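Local coordinates for protein CghA (PDB 6KBC) that belongs to the Diels-Alderase family, has two beta-rich domains of calycin type, and binds the ligand WK1, at residues Ala75-Ile81 / Gln93-Val99; Leu308-Leu314 / Asp342-Ala348. All coordinates share one frame; numbering follows the deposited sequence.

Contact 1: residues Ala75-Ile81 / Gln93-Val99. With WK1 ((2S)-3-[(2S,4E)-4-[[(1R,2S,4aR,6S,8R,8aS)-2-[(E)-but-2-en-2-yl]-6,8-dimethyl-1,2,4a,5,6,7,8,8a-octahydronaphthalen-1-yl]-oxidanyl-methylidene]-3,5-bis(oxidanylidene)pyrrolidin-2-yl]-2-methyl-2-oxidanyl-propanoic acid), chain B.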
# COMPACT_ATOMS: atom_id res chain seq x y z
N ALA A 75 10.32 -19.39 -3.19
CA ALA A 75 10.71 -18.04 -2.80
C ALA A 75 9.50 -17.23 -2.31
O ALA A 75 9.13 -16.21 -2.87
CB ALA A 75 11.41 -17.34 -3.97
N SER A 76 8.90 -17.72 -1.22
CA SER A 76 7.67 -17.13 -0.72
C SER A 76 7.88 -15.89 0.13
O SER A 76 6.92 -15.15 0.36
CB SER A 76 6.88 -18.15 0.10
OG SER A 76 6.24 -19.09 -0.75
N PHE A 77 9.09 -15.66 0.63
CA PHE A 77 9.34 -14.63 1.63
C PHE A 77 10.24 -13.56 1.03
O PHE A 77 11.33 -13.85 0.53
CB PHE A 77 9.97 -15.22 2.89
CG PHE A 77 9.28 -16.44 3.37
CD1 PHE A 77 7.90 -16.45 3.50
CD2 PHE A 77 9.99 -17.59 3.67
CE1 PHE A 77 7.24 -17.57 3.93
CE2 PHE A 77 9.33 -18.72 4.11
CZ PHE A 77 7.95 -18.72 4.23
N ARG A 78 9.78 -12.31 1.12
CA ARG A 78 10.30 -11.29 0.23
C ARG A 78 9.98 -9.94 0.86
O ARG A 78 8.86 -9.74 1.35
CB ARG A 78 9.63 -11.45 -1.14
CG ARG A 78 10.15 -10.65 -2.29
CD ARG A 78 9.24 -10.99 -3.47
NE ARG A 78 9.30 -12.41 -3.83
CZ ARG A 78 10.19 -12.95 -4.66
NH1 ARG A 78 11.08 -12.19 -5.29
NH2 ARG A 78 10.15 -14.25 -4.91
N ALA A 79 10.96 -9.06 0.90
CA ALA A 79 10.73 -7.65 1.22
C ALA A 79 10.96 -6.92 -0.09
O ALA A 79 12.10 -6.85 -0.57
CB ALA A 79 11.65 -7.15 2.33
N ALA A 80 9.89 -6.42 -0.69
CA ALA A 80 9.98 -5.72 -1.96
C ALA A 80 10.16 -4.24 -1.66
O ALA A 80 9.30 -3.63 -1.02
CB ALA A 80 8.75 -5.95 -2.83
N ILE A 81 11.27 -3.67 -2.14
CA ILE A 81 11.67 -2.32 -1.77
C ILE A 81 11.74 -1.43 -2.99
O ILE A 81 12.29 -1.82 -4.03
CB ILE A 81 13.03 -2.32 -1.05
CG1 ILE A 81 12.99 -3.20 0.19
CG2 ILE A 81 13.41 -0.89 -0.66
CD1 ILE A 81 14.36 -3.72 0.62
N GLN A 93 14.67 -3.29 -5.37
CA GLN A 93 15.20 -4.64 -5.22
C GLN A 93 14.27 -5.42 -4.31
O GLN A 93 13.59 -4.85 -3.45
CB GLN A 93 16.62 -4.64 -4.64
CG GLN A 93 17.70 -4.23 -5.61
CD GLN A 93 19.08 -4.46 -5.03
OE1 GLN A 93 19.26 -5.31 -4.15
NE2 GLN A 93 20.06 -3.69 -5.50
N HIS A 94 14.25 -6.73 -4.51
CA HIS A 94 13.66 -7.66 -3.58
C HIS A 94 14.76 -8.26 -2.72
O HIS A 94 15.82 -8.64 -3.24
CB HIS A 94 12.93 -8.78 -4.31
CG HIS A 94 11.74 -8.32 -5.09
ND1 HIS A 94 11.00 -9.16 -5.88
CD2 HIS A 94 11.17 -7.10 -5.19
CE1 HIS A 94 10.02 -8.48 -6.45
NE2 HIS A 94 10.09 -7.22 -6.04
N LEU A 95 14.52 -8.32 -1.42
CA LEU A 95 15.32 -9.13 -0.51
C LEU A 95 14.55 -10.43 -0.32
O LEU A 95 13.57 -10.48 0.42
CB LEU A 95 15.53 -8.42 0.82
CG LEU A 95 16.14 -7.02 0.73
CD1 LEU A 95 16.31 -6.45 2.13
CD2 LEU A 95 17.46 -7.08 -0.01
N VAL A 96 14.97 -11.47 -1.03
CA VAL A 96 14.36 -12.79 -0.91
C VAL A 96 15.10 -13.55 0.18
O VAL A 96 16.33 -13.68 0.13
CB VAL A 96 14.41 -13.54 -2.24
CG1 VAL A 96 13.62 -14.84 -2.14
CG2 VAL A 96 13.88 -12.66 -3.37
N VAL A 97 14.36 -14.04 1.17
CA VAL A 97 14.97 -14.64 2.36
C VAL A 97 14.32 -16.00 2.60
O VAL A 97 13.18 -16.25 2.17
CB VAL A 97 14.82 -13.73 3.60
CG1 VAL A 97 15.53 -12.40 3.37
CG2 VAL A 97 13.36 -13.52 3.95
N PRO A 98 15.02 -16.90 3.29
CA PRO A 98 14.45 -18.21 3.64
C PRO A 98 13.63 -18.24 4.92
O PRO A 98 12.94 -19.24 5.15
CB PRO A 98 15.69 -19.09 3.78
CG PRO A 98 16.73 -18.16 4.28
CD PRO A 98 16.47 -16.84 3.59
N VAL A 99 13.67 -17.21 5.75
CA VAL A 99 12.97 -17.20 7.03
C VAL A 99 12.10 -15.97 7.13
O VAL A 99 12.57 -14.84 6.90
CB VAL A 99 13.94 -17.25 8.23
CG1 VAL A 99 13.17 -17.42 9.52
CG2 VAL A 99 14.93 -18.38 8.07
O WK1 B . 8.41 -5.65 -7.17
C17 WK1 B . 8.08 -4.64 -6.60
O1 WK1 B . 8.87 -3.92 -6.06
C19 WK1 B . 6.66 -4.23 -6.57
O2 WK1 B . 5.85 -5.06 -7.34
C18 WK1 B . 6.53 -2.87 -7.17
C20 WK1 B . 6.30 -4.35 -5.12
C22 WK1 B . 5.05 -3.63 -4.82
N WK1 B . 4.65 -3.50 -3.43
C21 WK1 B . 3.35 -3.79 -3.31
O5 WK1 B . 2.72 -3.72 -2.16
C23 WK1 B . 3.83 -4.11 -5.44
O4 WK1 B . 3.69 -4.40 -6.72
C24 WK1 B . 2.72 -4.20 -4.57
C16 WK1 B . 1.36 -4.61 -4.90
O3 WK1 B . 1.11 -4.91 -6.12
C9 WK1 B . 0.28 -4.54 -3.90
C8 WK1 B . -0.12 -3.05 -4.03
C12 WK1 B . 0.96 -2.00 -4.23
C13 WK1 B . 1.47 -1.32 -3.23
C90 WK1 B . 2.54 -0.30 -3.46
C14 WK1 B . 1.48 -1.72 -5.59
C7 WK1 B . -1.09 -2.83 -5.15
C6 WK1 B . -2.17 -3.55 -5.20
C3 WK1 B . -2.23 -4.74 -4.30
C4 WK1 B . -0.90 -5.46 -4.16
C5 WK1 B . -1.05 -6.43 -3.01
C11 WK1 B . 0.16 -7.31 -2.93
C2 WK1 B . -3.37 -5.70 -4.53
C1 WK1 B . -3.53 -6.44 -3.24
C10 WK1 B . -4.75 -7.30 -3.15
C WK1 B . -2.31 -7.28 -3.05
O HOH W 1 11.57 -16.97 0.34
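The antiparallel beta hairpin of strands 77-85 and 90-96 carries a chain of hydrogen bonds from the Ala75 carbonyl through Arg78 and His94 to the ligand WK1. His94 NE2 gives a hydrogen bond to the WK1 atom O at 2.6 Å, and this oxygen lies in the plane of the imidazole. At the ring's other nitrogen, Arg78 NH1 donates to His94 ND1 at 3.1 Å, tilted somewhat from the ring plane; both nitrogens are thus engaged, which fixes the ring's rotation. The guanidinium and imidazole planes stand 76° apart. Arg78 reaches the ring because its chain, with CG anti to the backbone N (chi1 -171°), bends at chi3 (-62°). Its NH2 turns back to Ala75 O at 3.0 Å, on a lone pair of that carbonyl, while Val96 CG2 lies over one face of the guanidinium, 3.4 Å from Arg78 NH1. Ala80 CB sits 3.6 Å from His94 CD2 and also touches WK1, so this non-hydrogen-bonded pair forms part of the pocket wall, where Ser65 and Asn82 also bond to the ligand. Within this calycin-type N-terminal domain the ladder runs on through the hydrogen-bonded pairs Ala79-Leu95 and Ile81-Gln93, whose side chains occupy the opposite face of the sheet. There Ile81 CD1 meets Leu95 CD1 at 3.7 Å, the two side chains crossing at a slant. Val97 N bonds to Phe77 O at 3.1 Å, and a water accepts from Phe77 N. The edge of the Phe77 ring faces the carbonyl oxygens of Val97 and Pro98.

Contact 2: residues Leu308-Leu314 / Asp342-Ala348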
# COMPACT_ATOMS: atom_id res chain seq x y z
N LEU A 308 -6.72 9.59 -15.78
CA LEU A 308 -6.62 10.87 -16.47
C LEU A 308 -5.72 10.70 -17.68
O LEU A 308 -4.67 10.07 -17.58
CB LEU A 308 -6.06 11.95 -15.55
CG LEU A 308 -6.92 12.38 -14.37
CD1 LEU A 308 -6.18 13.38 -13.52
CD2 LEU A 308 -8.23 12.99 -14.86
N TYR A 309 -6.15 11.24 -18.82
CA TYR A 309 -5.35 11.20 -20.04
C TYR A 309 -4.98 12.58 -20.56
O TYR A 309 -4.07 12.68 -21.38
CB TYR A 309 -6.11 10.44 -21.15
CG TYR A 309 -6.39 9.02 -20.72
CD1 TYR A 309 -5.43 8.04 -20.85
CD2 TYR A 309 -7.61 8.68 -20.14
CE1 TYR A 309 -5.67 6.74 -20.44
CE2 TYR A 309 -7.87 7.38 -19.73
CZ TYR A 309 -6.89 6.42 -19.88
OH TYR A 309 -7.12 5.13 -19.47
N ASP A 310 -5.63 13.64 -20.08
CA ASP A 310 -5.41 14.99 -20.56
C ASP A 310 -4.66 15.80 -19.50
O ASP A 310 -4.74 15.51 -18.30
CB ASP A 310 -6.75 15.69 -20.87
CG ASP A 310 -7.55 14.96 -21.95
OD1 ASP A 310 -6.94 14.33 -22.83
OD2 ASP A 310 -8.79 15.04 -21.91
N GLY A 311 -3.92 16.82 -19.96
CA GLY A 311 -3.20 17.69 -19.05
C GLY A 311 -1.81 17.17 -18.73
O GLY A 311 -1.29 16.23 -19.35
N ASP A 312 -1.20 17.81 -17.73
CA ASP A 312 0.18 17.50 -17.37
C ASP A 312 0.28 16.14 -16.69
O ASP A 312 -0.68 15.63 -16.11
CB ASP A 312 0.75 18.58 -16.42
CG ASP A 312 0.73 19.97 -17.03
OD1 ASP A 312 0.60 20.10 -18.27
OD2 ASP A 312 0.85 20.95 -16.26
N GLY A 313 1.49 15.59 -16.75
CA GLY A 313 1.79 14.32 -16.11
C GLY A 313 2.52 13.40 -17.05
O GLY A 313 2.22 13.36 -18.25
N LEU A 314 3.49 12.67 -16.51
CA LEU A 314 4.15 11.61 -17.27
C LEU A 314 3.12 10.57 -17.72
O LEU A 314 2.22 10.20 -16.96
CB LEU A 314 5.21 10.93 -16.42
CG LEU A 314 6.35 11.80 -15.88
CD1 LEU A 314 7.19 10.95 -14.92
CD2 LEU A 314 7.21 12.40 -17.01
N ASP A 342 -6.64 15.78 -8.35
CA ASP A 342 -5.91 15.26 -9.49
C ASP A 342 -4.53 14.87 -9.01
O ASP A 342 -3.83 15.68 -8.38
CB ASP A 342 -5.85 16.27 -10.63
CG ASP A 342 -7.15 16.33 -11.41
OD1 ASP A 342 -8.10 15.59 -11.04
OD2 ASP A 342 -7.22 17.08 -12.39
N LEU A 343 -4.15 13.64 -9.28
CA LEU A 343 -2.85 13.11 -8.90
C LEU A 343 -2.10 12.88 -10.20
O LEU A 343 -2.37 11.90 -10.91
CB LEU A 343 -2.99 11.83 -8.10
CG LEU A 343 -3.33 12.00 -6.61
CD1 LEU A 343 -4.67 12.65 -6.41
CD2 LEU A 343 -3.33 10.63 -6.01
N ARG A 344 -1.18 13.77 -10.54
CA ARG A 344 -0.55 13.72 -11.85
C ARG A 344 0.86 13.18 -11.72
O ARG A 344 1.60 13.58 -10.81
CB ARG A 344 -0.58 15.09 -12.54
CG ARG A 344 -2.02 15.49 -12.82
CD ARG A 344 -2.15 16.86 -13.46
NE ARG A 344 -3.55 17.14 -13.75
CZ ARG A 344 -4.17 16.75 -14.86
NH1 ARG A 344 -3.51 16.07 -15.80
NH2 ARG A 344 -5.46 17.04 -15.03
N HIS A 345 1.21 12.26 -12.62
CA HIS A 345 2.50 11.59 -12.60
C HIS A 345 3.63 12.60 -12.72
O HIS A 345 3.77 13.25 -13.76
CB HIS A 345 2.60 10.59 -13.75
CG HIS A 345 1.58 9.49 -13.67
ND1 HIS A 345 1.14 8.80 -14.78
CD2 HIS A 345 0.93 8.95 -12.61
CE1 HIS A 345 0.26 7.89 -14.41
NE2 HIS A 345 0.12 7.95 -13.09
N HIS A 346 4.43 12.72 -11.66
CA HIS A 346 5.53 13.66 -11.62
C HIS A 346 6.88 12.99 -11.84
O HIS A 346 7.71 13.51 -12.58
CB HIS A 346 5.55 14.41 -10.28
CG HIS A 346 6.68 15.38 -10.17
ND1 HIS A 346 6.67 16.61 -10.79
CD2 HIS A 346 7.88 15.28 -9.54
CE1 HIS A 346 7.80 17.24 -10.53
NE2 HIS A 346 8.55 16.45 -9.77
N GLN A 347 7.09 11.83 -11.24
CA GLN A 347 8.35 11.12 -11.39
C GLN A 347 8.04 9.65 -11.57
O GLN A 347 7.30 9.08 -10.76
CB GLN A 347 9.28 11.31 -10.18
CG GLN A 347 10.61 10.59 -10.37
CD GLN A 347 11.54 10.69 -9.16
OE1 GLN A 347 11.26 11.41 -8.19
NE2 GLN A 347 12.65 9.96 -9.22
N ALA A 348 8.63 9.05 -12.59
CA ALA A 348 8.51 7.62 -12.82
C ALA A 348 9.36 6.89 -11.80
O ALA A 348 10.59 7.01 -11.79
CB ALA A 348 8.96 7.27 -14.24
O HOH W 2 -7.32 16.65 -17.03
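Arg344 NH1 is gripped by two backbone carbonyls of the 308-314 loop: it donates to Asp310 O at 2.8 Å and to Asp312 O at 2.9 Å. Both oxygens lie near the guanidinium plane and receive the bond on a lone pair, so the group meets the loop edge-on and its rotation is fixed. The Arg344 chain, extended from CG to NE, brings NH1 to them. Arg344 NH2 bonds to a water that also donates to Asp310 O, and forms a salt bridge at 3.2 Å with Asp342 OD2, met from above the carboxylate plane. Leu308 CD1 lies over one guanidinium face, offset toward its rim. At the backbone angles of Gly311 and Gly313 a side chain would press on the preceding carbonyl oxygen. Farther along, Leu314 N donates to His345 O, and His345 ND1 returns a bond to Leu314 O at 2.8 Å, with that oxygen in the ring plane. Leu314 CD1 reaches Ala348 N at 3.3 Å, beside the classic beta bulge of His346 and Gln347 opposite Val368. The loop after strand 302-308 thus covers the end of strand 338-346, where Asp342 OD1 forms a salt bridge with Arg326 of strand 324-330, and His345 stacks on Phe367 of strand 363-375 and bonds to Glu390 of strand 382-392.

How the contacts relate
Contact 1 is partly buried and contact 2 lies at the surface; they lie in the N-terminal and C-terminal domains respectively, their centres about 31 Å apart and their nearest atoms about 12 Å apart. Contact 1 joins neighbouring strands of a hairpin through a regular ladder, whereas contact 2 ties a loop to a strand mostly by side-chain bonds to main-chain carbonyls, with one main-chain bond. An arginine and a histidine matter in each. In 75-81/93-99 they bond to one another and the histidine meets WK1; in 308-314/342-348 they work separately, and the His345 side chain is about 12 Å from WK1. Gln347 of contact 2 bonds to Trp85, on the strand that carries 77-81, and so links the two halves.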